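Local coordinates for kinetochore protein Mis16 (Schizosaccharomyces japonicus, PDB 4XYH) that binds histone H4 and, independently of it, the CENP-A-specific chaperone Scm3, as a WD-repeat kinetochore protein of the Mis18 complex, at residues Val56-Gly61 / Leu407-Pro412; Ser71-Leu76 / Pro392-Val397; Lys136-Pro141 / Val385-Trp390. All blocks are in the same frame, centred on the assembly; numbering follows the deposited sequence.

Contact 1: residues Val56-Gly61 / Leu407-Pro412; sequences VEWFPG and LQIWSP
Trp58 and Ile409 meet edge-on: the CG2 methyl of Ile409 lies at the rim of the indole, close to the ring plane, 3.8 Å from Trp58 CH2. The same methyl also lies near Trp58 CZ2, and the far methyl, Ile409 CD1, comes within 3.9 Å of Trp58 CH2, so both branches of the isoleucine work on one corner of the benzo ring. The two side chains approach at a slant. Ile409 sends CG2 opposite its backbone N and CG1 opposite its carbonyl carbon (chi1 -61°), which aims both arms at strand 56-58. Two residues back along each strand the pairing repeats more loosely, with Val56 CG2 and Leu407 CD1 4.5 Å apart. The strands belong to neighbouring sheets of the beta-propeller, and their backbones stay well separated, Val56 CA and Leu407 CA being 8.9 Å apart. Leu75 of strand 70-77 and Ala399 and Leu401 of strand 398-402 close in round the same side chains. All four residues are buried, and what they bring together is carbon against carbon; the contact therefore rests on shape and on exclusion of water, with no polar group of one segment meeting the other.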
ATOM      1  N   VAL A  56      -6.034  -1.491   1.784  1.00 15.75           N
ATOM      2  CA  VAL A  56      -6.660  -0.418   2.541  1.00 15.07           C
ATOM      3  C   VAL A  56      -6.120   0.913   2.042  1.00 19.44           C
ATOM      4  O   VAL A  56      -4.948   1.031   1.711  1.00 19.35           O
ATOM      5  CB  VAL A  56      -6.416  -0.549   4.082  1.00 15.79           C
ATOM      6  CG1 VAL A  56      -4.936  -0.400   4.431  1.00 15.28           C
ATOM      7  CG2 VAL A  56      -7.223   0.492   4.852  1.00 16.53           C
ATOM      8  N   GLU A  57      -6.997   1.907   1.973  1.00 20.72           N
ATOM      9  CA  GLU A  57      -6.628   3.250   1.553  1.00 18.91           C
ATOM     10  C   GLU A  57      -7.607   4.223   2.186  1.00 19.36           C
ATOM     11  O   GLU A  57      -8.818   3.975   2.179  1.00 17.98           O
ATOM     12  CB  GLU A  57      -6.638   3.384   0.024  1.00 17.79           C
ATOM     13  CG  GLU A  57      -5.822   4.570  -0.487  1.00 17.28           C
ATOM     14  CD  GLU A  57      -5.925   4.777  -1.997  1.00 21.56           C
ATOM     15  OE1 GLU A  57      -6.862   4.230  -2.604  1.00 22.20           O
ATOM     16  OE2 GLU A  57      -5.078   5.500  -2.583  1.00 19.85           O
ATOM     17  N   TRP A  58      -7.080   5.307   2.762  1.00 21.84           N
ATOM     18  CA  TRP A  58      -7.913   6.398   3.282  1.00 21.30           C
ATOM     19  C   TRP A  58      -8.430   7.264   2.147  1.00 20.13           C
ATOM     20  O   TRP A  58      -7.657   7.658   1.274  1.00 21.16           O
ATOM     21  CB  TRP A  58      -7.134   7.303   4.243  1.00 20.34           C
ATOM     22  CG  TRP A  58      -6.733   6.687   5.516  1.00 19.46           C
ATOM     23  CD1 TRP A  58      -5.547   6.082   5.790  1.00 21.40           C
ATOM     24  CD2 TRP A  58      -7.506   6.622   6.710  1.00 19.44           C
ATOM     25  NE1 TRP A  58      -5.530   5.641   7.091  1.00 22.26           N
ATOM     26  CE2 TRP A  58      -6.727   5.954   7.676  1.00 20.73           C
ATOM     27  CE3 TRP A  58      -8.785   7.062   7.060  1.00 21.58           C
ATOM     28  CZ2 TRP A  58      -7.179   5.719   8.969  1.00 20.34           C
ATOM     29  CZ3 TRP A  58      -9.235   6.825   8.341  1.00 23.13           C
ATOM     30  CH2 TRP A  58      -8.432   6.160   9.283  1.00 24.38           C
ATOM     31  N   PHE A  59      -9.721   7.580   2.170  1.00 17.00           N
ATOM     32  CA  PHE A  59     -10.252   8.593   1.274  1.00 22.32           C
ATOM     33  C   PHE A  59      -9.929   9.997   1.807  1.00 26.56           C
ATOM     34  O   PHE A  59      -9.933  10.231   3.026  1.00 22.66           O
ATOM     35  CB  PHE A  59     -11.765   8.454   1.117  1.00 24.05           C
ATOM     36  CG  PHE A  59     -12.201   7.332   0.216  1.00 19.10           C
ATOM     37  CD1 PHE A  59     -12.233   7.504  -1.154  1.00 16.48           C
ATOM     38  CD2 PHE A  59     -12.613   6.110   0.750  1.00 18.98           C
ATOM     39  CE1 PHE A  59     -12.667   6.477  -1.994  1.00 16.04           C
ATOM     40  CE2 PHE A  59     -13.049   5.080  -0.079  1.00 19.13           C
ATOM     41  CZ  PHE A  59     -13.077   5.267  -1.459  1.00 17.31           C
ATOM     42  N   PRO A  60      -9.652  10.941   0.900  1.00 23.46           N
ATOM     43  CA  PRO A  60      -9.492  12.339   1.326  1.00 28.31           C
ATOM     44  C   PRO A  60     -10.810  12.910   1.841  1.00 24.93           C
ATOM     45  O   PRO A  60     -11.879  12.555   1.314  1.00 28.20           O
ATOM     46  CB  PRO A  60      -9.054  13.064   0.039  1.00 22.00           C
ATOM     47  CG  PRO A  60      -8.662  12.003  -0.902  1.00 23.98           C
ATOM     48  CD  PRO A  60      -9.469  10.787  -0.549  1.00 21.98           C
ATOM     49  N   GLY A  61     -10.753  13.769   2.854  1.00 24.88           N
ATOM     50  CA  GLY A  61     -11.945  14.476   3.301  1.00 26.15           C
ATOM     51  C   GLY A  61     -12.558  13.961   4.588  1.00 30.67           C
ATOM     52  O   GLY A  61     -12.226  12.874   5.041  1.00 33.55           O
ATOM     53  N   LEU A 407      -8.296  -5.162  11.125  1.00 21.81           N
ATOM     54  CA  LEU A 407      -7.966  -3.806  10.718  1.00 24.85           C
ATOM     55  C   LEU A 407      -7.662  -2.960  11.959  1.00 26.00           C
ATOM     56  O   LEU A 407      -8.430  -2.950  12.911  1.00 20.64           O
ATOM     57  CB  LEU A 407      -9.105  -3.171   9.916  1.00 22.73           C
ATOM     58  CG  LEU A 407      -8.986  -1.653   9.722  1.00 23.95           C
ATOM     59  CD1 LEU A 407      -7.763  -1.306   8.893  1.00 21.13           C
ATOM     60  CD2 LEU A 407     -10.244  -1.059   9.087  1.00 25.37           C
ATOM     61  N   GLN A 408      -6.537  -2.260  11.953  1.00 20.49           N
ATOM     62  CA  GLN A 408      -6.227  -1.376  13.066  1.00 22.84           C
ATOM     63  C   GLN A 408      -6.007   0.046  12.585  1.00 22.28           C
ATOM     64  O   GLN A 408      -5.332   0.282  11.579  1.00 21.06           O
ATOM     65  CB  GLN A 408      -4.998  -1.864  13.837  1.00 21.65           C
ATOM     66  CG  GLN A 408      -5.340  -2.734  15.007  1.00 26.37           C
ATOM     67  CD  GLN A 408      -4.136  -3.441  15.605  1.00 29.94           C
ATOM     68  OE1 GLN A 408      -2.981  -3.166  15.245  1.00 23.37           O
ATOM     69  NE2 GLN A 408      -4.405  -4.373  16.520  1.00 23.22           N
ATOM     70  N   ILE A 409      -6.606   0.977  13.317  1.00 22.04           N
ATOM     71  CA  ILE A 409      -6.452   2.396  13.090  1.00 19.63           C
ATOM     72  C   ILE A 409      -5.809   2.994  14.333  1.00 23.91           C
ATOM     73  O   ILE A 409      -6.387   2.964  15.415  1.00 23.83           O
ATOM     74  CB  ILE A 409      -7.803   3.060  12.783  1.00 23.01           C
ATOM     75  CG1 ILE A 409      -8.385   2.443  11.510  1.00 25.03           C
ATOM     76  CG2 ILE A 409      -7.650   4.579  12.626  1.00 19.45           C
ATOM     77  CD1 ILE A 409      -9.724   3.009  11.099  1.00 26.83           C
ATOM     78  N   TRP A 410      -4.601   3.519  14.185  1.00 20.72           N
ATOM     79  CA  TRP A 410      -3.838   3.936  15.346  1.00 20.57           C
ATOM     80  C   TRP A 410      -3.047   5.220  15.137  1.00 23.60           C
ATOM     81  O   TRP A 410      -2.741   5.617  14.011  1.00 23.56           O
ATOM     82  CB  TRP A 410      -2.882   2.822  15.777  1.00 19.54           C
ATOM     83  CG  TRP A 410      -2.100   2.235  14.654  1.00 20.17           C
ATOM     84  CD1 TRP A 410      -2.534   1.298  13.749  1.00 21.76           C
ATOM     85  CD2 TRP A 410      -0.746   2.527  14.308  1.00 21.77           C
ATOM     86  NE1 TRP A 410      -1.526   0.989  12.864  1.00 22.67           N
ATOM     87  CE2 TRP A 410      -0.418   1.730  13.185  1.00 22.99           C
ATOM     88  CE3 TRP A 410       0.228   3.383  14.835  1.00 24.97           C
ATOM     89  CZ2 TRP A 410       0.842   1.770  12.582  1.00 21.44           C
ATOM     90  CZ3 TRP A 410       1.478   3.416  14.232  1.00 21.61           C
ATOM     91  CH2 TRP A 410       1.770   2.617  13.117  1.00 21.06           C
ATOM     92  N   SER A 411      -2.720   5.861  16.251  1.00 23.29           N
ATOM     93  CA  SER A 411      -1.929   7.074  16.248  1.00 19.71           C
ATOM     94  C   SER A 411      -0.895   6.997  17.352  1.00 22.90           C
ATOM     95  O   SER A 411      -1.258   6.876  18.521  1.00 23.92           O
ATOM     96  CB  SER A 411      -2.817   8.287  16.452  1.00 23.35           C
ATOM     97  OG  SER A 411      -2.022   9.456  16.457  1.00 32.01           O
ATOM     98  N   PRO A 412       0.398   7.027  16.996  1.00 22.82           N
ATOM     99  CA  PRO A 412       1.384   6.992  18.084  1.00 23.88           C
ATOM    100  C   PRO A 412       1.300   8.256  18.934  1.00 27.70           C
ATOM    101  O   PRO A 412       0.879   9.313  18.457  1.00 23.18           O
ATOM    102  CB  PRO A 412       2.723   6.889  17.361  1.00 22.02           C
ATOM    103  CG  PRO A 412       2.439   7.300  15.951  1.00 26.11           C
ATOM    104  CD  PRO A 412       1.022   6.976  15.666  1.00 20.33           C
TER

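Contact 2: residues Ser71-Leu76 / Pro392-Val397; sequences SIQKLL and PNNKWV
Gln73 sets its terminal amide against Asn393 and Asn394, its CD carbon 3.5 Å from Asn393 ND2, and each end of the amide takes a different partner. Asn393 ND2 donates to Gln73 OE1 over 2.9 Å, arriving from above the carbonyl plane, while Gln73 NE2 gives a hydrogen to Asn394 OD1, also 2.9 Å away, with an N-H...O angle of 159°. The amide planes are steeply turned, 83° for Gln73 against Asn393 and 64° against Asn394. An extended chain beyond CG carries the group across from the strand. Gln73 NE2 also donates to Ser71 OG at 3.2 Å, and Asn391 ND2 bonds to Gln73 OE1, so both ends of the amide have two partners and its rotation is well defined. A water bonded to Ser71 OG and Asn394 ND2 adds an indirect link. Asn393 in turn grips the chain after strand 56-58, through Phe59 O and Gly61 N. Residues 392-397 form the loop between strands 385-390 and 398-402, closing in a type II turn from Asn394 to Val397. Strand 70-77, flanked in its own sheet by 56-58 and 87-97, thus meets the connection between two strands of the adjacent propeller blade.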
ATOM      1  N   SER A  71     -14.756  13.604  13.769  1.00 44.76           N
ATOM      2  CA  SER A  71     -15.159  13.615  12.375  1.00 45.72           C
ATOM      3  C   SER A  71     -15.367  12.198  11.872  1.00 43.42           C
ATOM      4  O   SER A  71     -14.892  11.224  12.469  1.00 38.91           O
ATOM      5  CB  SER A  71     -14.133  14.336  11.506  1.00 41.60           C
ATOM      6  OG  SER A  71     -12.939  13.589  11.402  1.00 41.82           O
ATOM      7  N   ILE A  72     -16.107  12.094  10.777  1.00 41.49           N
ATOM      8  CA  ILE A  72     -16.358  10.813  10.156  1.00 36.05           C
ATOM      9  C   ILE A  72     -15.570  10.763   8.859  1.00 34.63           C
ATOM     10  O   ILE A  72     -15.659  11.672   8.040  1.00 33.11           O
ATOM     11  CB  ILE A  72     -17.852  10.599   9.905  1.00 40.90           C
ATOM     12  CG1 ILE A  72     -18.623  10.766  11.218  1.00 36.26           C
ATOM     13  CG2 ILE A  72     -18.093   9.225   9.305  1.00 34.84           C
ATOM     14  CD1 ILE A  72     -20.109  10.731  11.059  1.00 40.46           C
ATOM     15  N   GLN A  73     -14.770   9.713   8.691  1.00 29.04           N
ATOM     16  CA  GLN A  73     -13.932   9.591   7.505  1.00 30.38           C
ATOM     17  C   GLN A  73     -14.132   8.228   6.857  1.00 26.70           C
ATOM     18  O   GLN A  73     -14.801   7.366   7.419  1.00 28.17           O
ATOM     19  CB  GLN A  73     -12.461   9.833   7.865  1.00 28.55           C
ATOM     20  CG  GLN A  73     -12.194  11.277   8.276  1.00 27.85           C
ATOM     21  CD  GLN A  73     -10.748  11.551   8.678  1.00 28.72           C
ATOM     22  OE1 GLN A  73      -9.807  10.958   8.146  1.00 27.99           O
ATOM     23  NE2 GLN A  73     -10.570  12.467   9.617  1.00 28.31           N
ATOM     24  N   LYS A  74     -13.570   8.037   5.670  1.00 26.19           N
ATOM     25  CA  LYS A  74     -13.827   6.818   4.917  1.00 24.15           C
ATOM     26  C   LYS A  74     -12.566   6.086   4.491  1.00 22.22           C
ATOM     27  O   LYS A  74     -11.527   6.697   4.231  1.00 21.22           O
ATOM     28  CB  LYS A  74     -14.670   7.134   3.676  1.00 23.49           C
ATOM     29  CG  LYS A  74     -16.111   7.509   3.989  1.00 26.77           C
ATOM     30  CD  LYS A  74     -16.835   7.958   2.742  1.00 30.70           C
ATOM     31  CE  LYS A  74     -18.335   8.095   3.005  1.00 39.28           C
ATOM     32  NZ  LYS A  74     -19.013   8.873   1.927  1.00 41.18           N
ATOM     33  N   LEU A  75     -12.688   4.768   4.387  1.00 21.66           N
ATOM     34  CA  LEU A  75     -11.602   3.917   3.918  1.00 23.44           C
ATOM     35  C   LEU A  75     -12.086   3.038   2.797  1.00 23.41           C
ATOM     36  O   LEU A  75     -13.247   2.611   2.786  1.00 21.26           O
ATOM     37  CB  LEU A  75     -11.056   3.028   5.033  1.00 18.46           C
ATOM     38  CG  LEU A  75     -10.518   3.719   6.279  1.00 23.86           C
ATOM     39  CD1 LEU A  75     -11.362   3.322   7.476  1.00 28.70           C
ATOM     40  CD2 LEU A  75      -9.087   3.324   6.498  1.00 23.72           C
ATOM     41  N   LEU A  76     -11.175   2.765   1.874  1.00 18.96           N
ATOM     42  CA  LEU A  76     -11.404   1.828   0.810  1.00 16.69           C
ATOM     43  C   LEU A  76     -10.807   0.474   1.202  1.00 19.24           C
ATOM     44  O   LEU A  76      -9.617   0.382   1.495  1.00 21.70           O
ATOM     45  CB  LEU A  76     -10.787   2.352  -0.466  1.00 16.94           C
ATOM     46  CG  LEU A  76     -10.914   1.474  -1.698  1.00 20.83           C
ATOM     47  CD1 LEU A  76     -12.366   1.475  -2.204  1.00 16.40           C
ATOM     48  CD2 LEU A  76      -9.944   1.995  -2.730  1.00 14.26           C
ATOM     49  N   PRO A 392      -4.508  11.061   5.201  1.00 23.25           N
ATOM     50  CA  PRO A 392      -4.065  12.373   4.695  1.00 24.33           C
ATOM     51  C   PRO A 392      -4.789  13.553   5.357  1.00 28.14           C
ATOM     52  O   PRO A 392      -4.408  14.707   5.161  1.00 28.18           O
ATOM     53  CB  PRO A 392      -4.425  12.305   3.207  1.00 23.18           C
ATOM     54  CG  PRO A 392      -5.706  11.487   3.209  1.00 20.94           C
ATOM     55  CD  PRO A 392      -5.485  10.426   4.290  1.00 23.37           C
ATOM     56  N   ASN A 393      -5.826  13.244   6.129  1.00 25.98           N
ATOM     57  CA  ASN A 393      -6.692  14.237   6.742  1.00 27.02           C
ATOM     58  C   ASN A 393      -6.241  14.669   8.132  1.00 31.36           C
ATOM     59  O   ASN A 393      -6.444  15.812   8.523  1.00 37.65           O
ATOM     60  CB  ASN A 393      -8.116  13.686   6.840  1.00 23.48           C
ATOM     61  CG  ASN A 393      -8.636  13.171   5.508  1.00 30.74           C
ATOM     62  OD1 ASN A 393      -8.529  13.848   4.480  1.00 22.98           O
ATOM     63  ND2 ASN A 393      -9.207  11.965   5.521  1.00 23.57           N
ATOM     64  N   ASN A 394      -5.683  13.730   8.891  1.00 28.62           N
ATOM     65  CA  ASN A 394      -5.226  13.980  10.254  1.00 27.97           C
ATOM     66  C   ASN A 394      -3.739  13.691  10.383  1.00 30.14           C
ATOM     67  O   ASN A 394      -3.216  12.783   9.749  1.00 34.67           O
ATOM     68  CB  ASN A 394      -5.974  13.112  11.264  1.00 26.21           C
ATOM     69  CG  ASN A 394      -7.456  13.360  11.266  1.00 32.21           C
ATOM     70  OD1 ASN A 394      -8.029  13.806  10.273  1.00 37.22           O
ATOM     71  ND2 ASN A 394      -8.096  13.071  12.387  1.00 30.54           N
ATOM     72  N   LYS A 395      -3.064  14.444  11.232  1.00 29.80           N
ATOM     73  CA  LYS A 395      -1.670  14.174  11.531  1.00 36.25           C
ATOM     74  C   LYS A 395      -1.544  12.819  12.235  1.00 30.16           C
ATOM     75  O   LYS A 395      -2.341  12.501  13.114  1.00 29.58           O
ATOM     76  CB  LYS A 395      -1.084  15.286  12.413  1.00 38.94           C
ATOM     77  CG  LYS A 395      -1.000  16.656  11.739  1.00 44.54           C
ATOM     78  CD  LYS A 395       0.091  16.672  10.680  1.00 48.12           C
ATOM     79  CE  LYS A 395       1.421  16.209  11.277  1.00 43.70           C
ATOM     80  NZ  LYS A 395       2.569  16.419  10.357  1.00 43.77           N
ATOM     81  N   TRP A 396      -0.563  12.024  11.824  1.00 23.97           N
ATOM     82  CA  TRP A 396      -0.162  10.830  12.564  1.00 25.59           C
ATOM     83  C   TRP A 396      -1.250   9.804  12.802  1.00 24.12           C
ATOM     84  O   TRP A 396      -1.276   9.167  13.855  1.00 26.32           O
ATOM     85  CB  TRP A 396       0.452  11.239  13.911  1.00 21.82           C
ATOM     86  CG  TRP A 396       1.758  11.902  13.692  1.00 26.38           C
ATOM     87  CD1 TRP A 396       2.004  13.242  13.686  1.00 26.89           C
ATOM     88  CD2 TRP A 396       2.994  11.265  13.369  1.00 24.94           C
ATOM     89  NE1 TRP A 396       3.322  13.476  13.404  1.00 28.90           N
ATOM     90  CE2 TRP A 396       3.953  12.279  13.200  1.00 28.10           C
ATOM     91  CE3 TRP A 396       3.383   9.933  13.209  1.00 23.91           C
ATOM     92  CZ2 TRP A 396       5.282  12.008  12.885  1.00 29.92           C
ATOM     93  CZ3 TRP A 396       4.706   9.664  12.898  1.00 30.31           C
ATOM     94  CH2 TRP A 396       5.639  10.696  12.739  1.00 28.42           C
ATOM     95  N   VAL A 397      -2.133   9.616  11.831  1.00 19.20           N
ATOM     96  CA  VAL A 397      -3.095   8.534  11.940  1.00 20.65           C
ATOM     97  C   VAL A 397      -2.821   7.507  10.850  1.00 22.83           C
ATOM     98  O   VAL A 397      -2.693   7.866   9.687  1.00 20.84           O
ATOM     99  CB  VAL A 397      -4.541   9.042  11.836  1.00 25.05           C
ATOM    100  CG1 VAL A 397      -5.522   7.866  11.807  1.00 18.71           C
ATOM    101  CG2 VAL A 397      -4.860   9.997  13.008  1.00 22.65           C
TER
HETATM  102  O   HOH W   1     -11.158  13.631  13.332  1.00 43.03           O

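Contact 3: residues Lys136-Pro141 / Val385-Trp390; sequences KARFMP and VSDLSW
Arg138 bends at chi2 (-68°), and Asp387 holds its CG opposite the backbone N (chi1 -158°); together these turns bring the edge of a guanidinium to a carboxylate between two blades of the beta-propeller. The side chains come from opposite directions and their planes are only 12° apart. Arg138 NH2 donates to Asp387 OD2 over 3.3 Å, nearly straight and directed at the syn lone pair, forming a rather long salt bridge. One bond carries it: Asp387 OD1 is 3.7 Å from Arg138 NH2. Strands 136-140 and 385-390 belong to blades with the one holding strand 56-58 between them, and Asp387 OD2 also takes the N-H of Val56 from that blade, a stronger partner than Arg138; the carboxylate thus ties all three strands together. The paired charges lie near the centre of the chain, where the inner strands of the blades converge; the aspartate is buried and the arginine partly exposed. On the arginine side, NH1 reaches back to Ala137 O at 2.9 Å and makes a weak bond to Thr55 OG1, which helps to set the rotation of the guanidinium. One face of that group is covered by the aliphatic part of Lys136, whose CG sits 3.8 Å above the guanidinium plane, over its centre.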
ATOM      1  N   LYS A 136      -5.800  -5.441  -4.761  1.00 16.71           N
ATOM      2  CA  LYS A 136      -5.466  -4.061  -4.445  1.00 17.11           C
ATOM      3  C   LYS A 136      -6.565  -3.153  -4.966  1.00 17.01           C
ATOM      4  O   LYS A 136      -7.175  -3.447  -5.989  1.00 15.68           O
ATOM      5  CB  LYS A 136      -4.106  -3.651  -5.044  1.00 18.69           C
ATOM      6  CG  LYS A 136      -3.645  -2.256  -4.571  1.00 18.73           C
ATOM      7  CD  LYS A 136      -2.163  -1.996  -4.788  1.00 24.19           C
ATOM      8  CE  LYS A 136      -1.313  -2.715  -3.738  1.00 25.48           C
ATOM      9  NZ  LYS A 136       0.135  -2.629  -4.078  1.00 33.04           N
ATOM     10  N   ALA A 137      -6.830  -2.067  -4.240  1.00 16.82           N
ATOM     11  CA  ALA A 137      -7.846  -1.096  -4.639  1.00 18.38           C
ATOM     12  C   ALA A 137      -7.348   0.325  -4.391  1.00 17.16           C
ATOM     13  O   ALA A 137      -6.998   0.687  -3.263  1.00 16.44           O
ATOM     14  CB  ALA A 137      -9.144  -1.350  -3.891  1.00 16.01           C
ATOM     15  N   ARG A 138      -7.331   1.136  -5.446  1.00 16.92           N
ATOM     16  CA  ARG A 138      -6.851   2.516  -5.353  1.00 13.84           C
ATOM     17  C   ARG A 138      -7.809   3.512  -6.035  1.00 19.01           C
ATOM     18  O   ARG A 138      -8.261   3.265  -7.159  1.00 17.42           O
ATOM     19  CB  ARG A 138      -5.458   2.611  -5.985  1.00 15.43           C
ATOM     20  CG  ARG A 138      -4.372   1.787  -5.264  1.00 23.66           C
ATOM     21  CD  ARG A 138      -4.064   2.378  -3.880  1.00 21.94           C
ATOM     22  NE  ARG A 138      -3.017   1.673  -3.142  1.00 20.68           N
ATOM     23  CZ  ARG A 138      -3.245   0.771  -2.187  1.00 29.14           C
ATOM     24  NH1 ARG A 138      -4.491   0.438  -1.865  1.00 24.04           N
ATOM     25  NH2 ARG A 138      -2.225   0.197  -1.548  1.00 29.73           N
ATOM     26  N   PHE A 139      -8.097   4.641  -5.387  1.00 16.10           N
ATOM     27  CA  PHE A 139      -9.019   5.624  -5.963  1.00 12.56           C
ATOM     28  C   PHE A 139      -8.241   6.589  -6.886  1.00 16.94           C
ATOM     29  O   PHE A 139      -7.083   6.889  -6.645  1.00 13.40           O
ATOM     30  CB  PHE A 139      -9.774   6.393  -4.858  1.00 13.76           C
ATOM     31  CG  PHE A 139      -8.885   7.258  -3.977  1.00 15.01           C
ATOM     32  CD1 PHE A 139      -8.382   8.472  -4.437  1.00 14.08           C
ATOM     33  CD2 PHE A 139      -8.562   6.855  -2.682  1.00 16.38           C
ATOM     34  CE1 PHE A 139      -7.543   9.263  -3.635  1.00 16.40           C
ATOM     35  CE2 PHE A 139      -7.736   7.644  -1.866  1.00 16.12           C
ATOM     36  CZ  PHE A 139      -7.226   8.849  -2.345  1.00 16.85           C
ATOM     37  N   MET A 140      -8.861   7.049  -7.965  1.00 18.67           N
ATOM     38  CA  MET A 140      -8.179   7.995  -8.856  1.00 17.51           C
ATOM     39  C   MET A 140      -7.975   9.314  -8.093  1.00 17.28           C
ATOM     40  O   MET A 140      -8.932   9.841  -7.538  1.00 17.80           O
ATOM     41  CB  MET A 140      -8.997   8.205 -10.121  1.00 18.27           C
ATOM     42  CG  MET A 140      -8.275   8.975 -11.191  1.00 20.92           C
ATOM     43  SD  MET A 140      -9.235   9.045 -12.696  1.00 26.26           S
ATOM     44  CE  MET A 140     -10.425  10.325 -12.270  1.00 21.06           C
ATOM     45  N   PRO A 141      -6.724   9.805  -7.986  1.00 18.76           N
ATOM     46  CA  PRO A 141      -6.498  10.998  -7.150  1.00 19.84           C
ATOM     47  C   PRO A 141      -7.240  12.253  -7.629  1.00 18.88           C
ATOM     48  O   PRO A 141      -7.629  13.047  -6.785  1.00 24.55           O
ATOM     49  CB  PRO A 141      -4.972  11.207  -7.208  1.00 16.70           C
ATOM     50  CG  PRO A 141      -4.456  10.293  -8.249  1.00 20.28           C
ATOM     51  CD  PRO A 141      -5.462   9.166  -8.379  1.00 18.90           C
ATOM     52  N   VAL A 385       1.494  -8.368   8.288  1.00 24.27           N
ATOM     53  CA  VAL A 385       0.801  -7.161   7.862  1.00 25.03           C
ATOM     54  C   VAL A 385       0.653  -7.127   6.344  1.00 27.73           C
ATOM     55  O   VAL A 385       1.649  -7.181   5.627  1.00 33.24           O
ATOM     56  CB  VAL A 385       1.556  -5.899   8.340  1.00 28.34           C
ATOM     57  CG1 VAL A 385       0.800  -4.635   7.933  1.00 19.94           C
ATOM     58  CG2 VAL A 385       1.756  -5.958   9.848  1.00 26.18           C
ATOM     59  N   SER A 386      -0.584  -7.011   5.862  1.00 28.50           N
ATOM     60  CA  SER A 386      -0.892  -7.059   4.422  1.00 29.04           C
ATOM     61  C   SER A 386      -0.773  -5.726   3.679  1.00 30.61           C
ATOM     62  O   SER A 386      -0.331  -5.696   2.533  1.00 32.55           O
ATOM     63  CB  SER A 386      -2.310  -7.588   4.219  1.00 29.05           C
ATOM     64  OG  SER A 386      -2.475  -8.826   4.888  1.00 41.36           O
ATOM     65  N   ASP A 387      -1.218  -4.640   4.313  1.00 28.29           N
ATOM     66  CA  ASP A 387      -1.246  -3.316   3.688  1.00 27.26           C
ATOM     67  C   ASP A 387      -1.359  -2.253   4.772  1.00 24.66           C
ATOM     68  O   ASP A 387      -1.703  -2.558   5.922  1.00 21.33           O
ATOM     69  CB  ASP A 387      -2.413  -3.193   2.690  1.00 21.11           C
ATOM     70  CG  ASP A 387      -2.184  -2.086   1.643  1.00 26.90           C
ATOM     71  OD1 ASP A 387      -1.036  -1.602   1.519  1.00 27.53           O
ATOM     72  OD2 ASP A 387      -3.149  -1.713   0.928  1.00 23.73           O
ATOM     73  N   LEU A 388      -1.044  -1.015   4.421  1.00 18.39           N
ATOM     74  CA  LEU A 388      -1.223   0.100   5.351  1.00 20.45           C
ATOM     75  C   LEU A 388      -1.368   1.404   4.594  1.00 21.87           C
ATOM     76  O   LEU A 388      -0.981   1.507   3.421  1.00 20.46           O
ATOM     77  CB  LEU A 388      -0.071   0.196   6.359  1.00 21.76           C
ATOM     78  CG  LEU A 388       1.386   0.048   5.924  1.00 25.26           C
ATOM     79  CD1 LEU A 388       1.795   1.128   4.975  1.00 28.06           C
ATOM     80  CD2 LEU A 388       2.312   0.068   7.135  1.00 27.34           C
ATOM     81  N   SER A 389      -1.918   2.395   5.276  1.00 17.65           N
ATOM     82  CA  SER A 389      -2.215   3.660   4.634  1.00 20.14           C
ATOM     83  C   SER A 389      -2.109   4.812   5.626  1.00 14.64           C
ATOM     84  O   SER A 389      -2.709   4.771   6.700  1.00 16.75           O
ATOM     85  CB  SER A 389      -3.618   3.594   4.010  1.00 19.34           C
ATOM     86  OG  SER A 389      -3.992   4.809   3.402  1.00 20.69           O
ATOM     87  N   TRP A 390      -1.340   5.837   5.271  1.00 19.79           N
ATOM     88  CA  TRP A 390      -1.372   7.098   6.016  1.00 20.83           C
ATOM     89  C   TRP A 390      -2.686   7.825   5.792  1.00 17.49           C
ATOM     90  O   TRP A 390      -3.114   7.979   4.663  1.00 20.54           O
ATOM     91  CB  TRP A 390      -0.255   8.022   5.587  1.00 19.45           C
ATOM     92  CG  TRP A 390       1.074   7.689   6.107  1.00 21.76           C
ATOM     93  CD1 TRP A 390       2.051   6.970   5.467  1.00 24.74           C
ATOM     94  CD2 TRP A 390       1.624   8.096   7.357  1.00 20.57           C
ATOM     95  NE1 TRP A 390       3.173   6.896   6.255  1.00 25.39           N
ATOM     96  CE2 TRP A 390       2.935   7.569   7.427  1.00 20.29           C
ATOM     97  CE3 TRP A 390       1.137   8.852   8.429  1.00 24.89           C
ATOM     98  CZ2 TRP A 390       3.766   7.772   8.524  1.00 21.40           C
ATOM     99  CZ3 TRP A 390       1.964   9.048   9.526  1.00 27.13           C
ATOM    100  CH2 TRP A 390       3.267   8.510   9.562  1.00 21.51           C
TER

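How the contacts relate
Contact 1 is the fully buried, apolar member; contacts 2 and 3 are partly buried and polar. All three join the blade holding strands 385-390, 398-402 and 406-412 to its surroundings. Contacts 1 and 2 bring it against neighbouring strands, 56-58 and 70-77, of one sheet, with centres about 5 Å apart, and Trp58 packs on Pro392 between them. Contact 3, on strand 136-140 of the next sheet, is the innermost: its centre is about 4 Å from the centre of the chain, that of contact 2 about 16 Å. Chemistry follows position: a charged pair innermost, hydrocarbon between, and neutral amides with a water farthest out. Along the chain, contact 3 nests inside contact 2, and contact 2 inside contact 1.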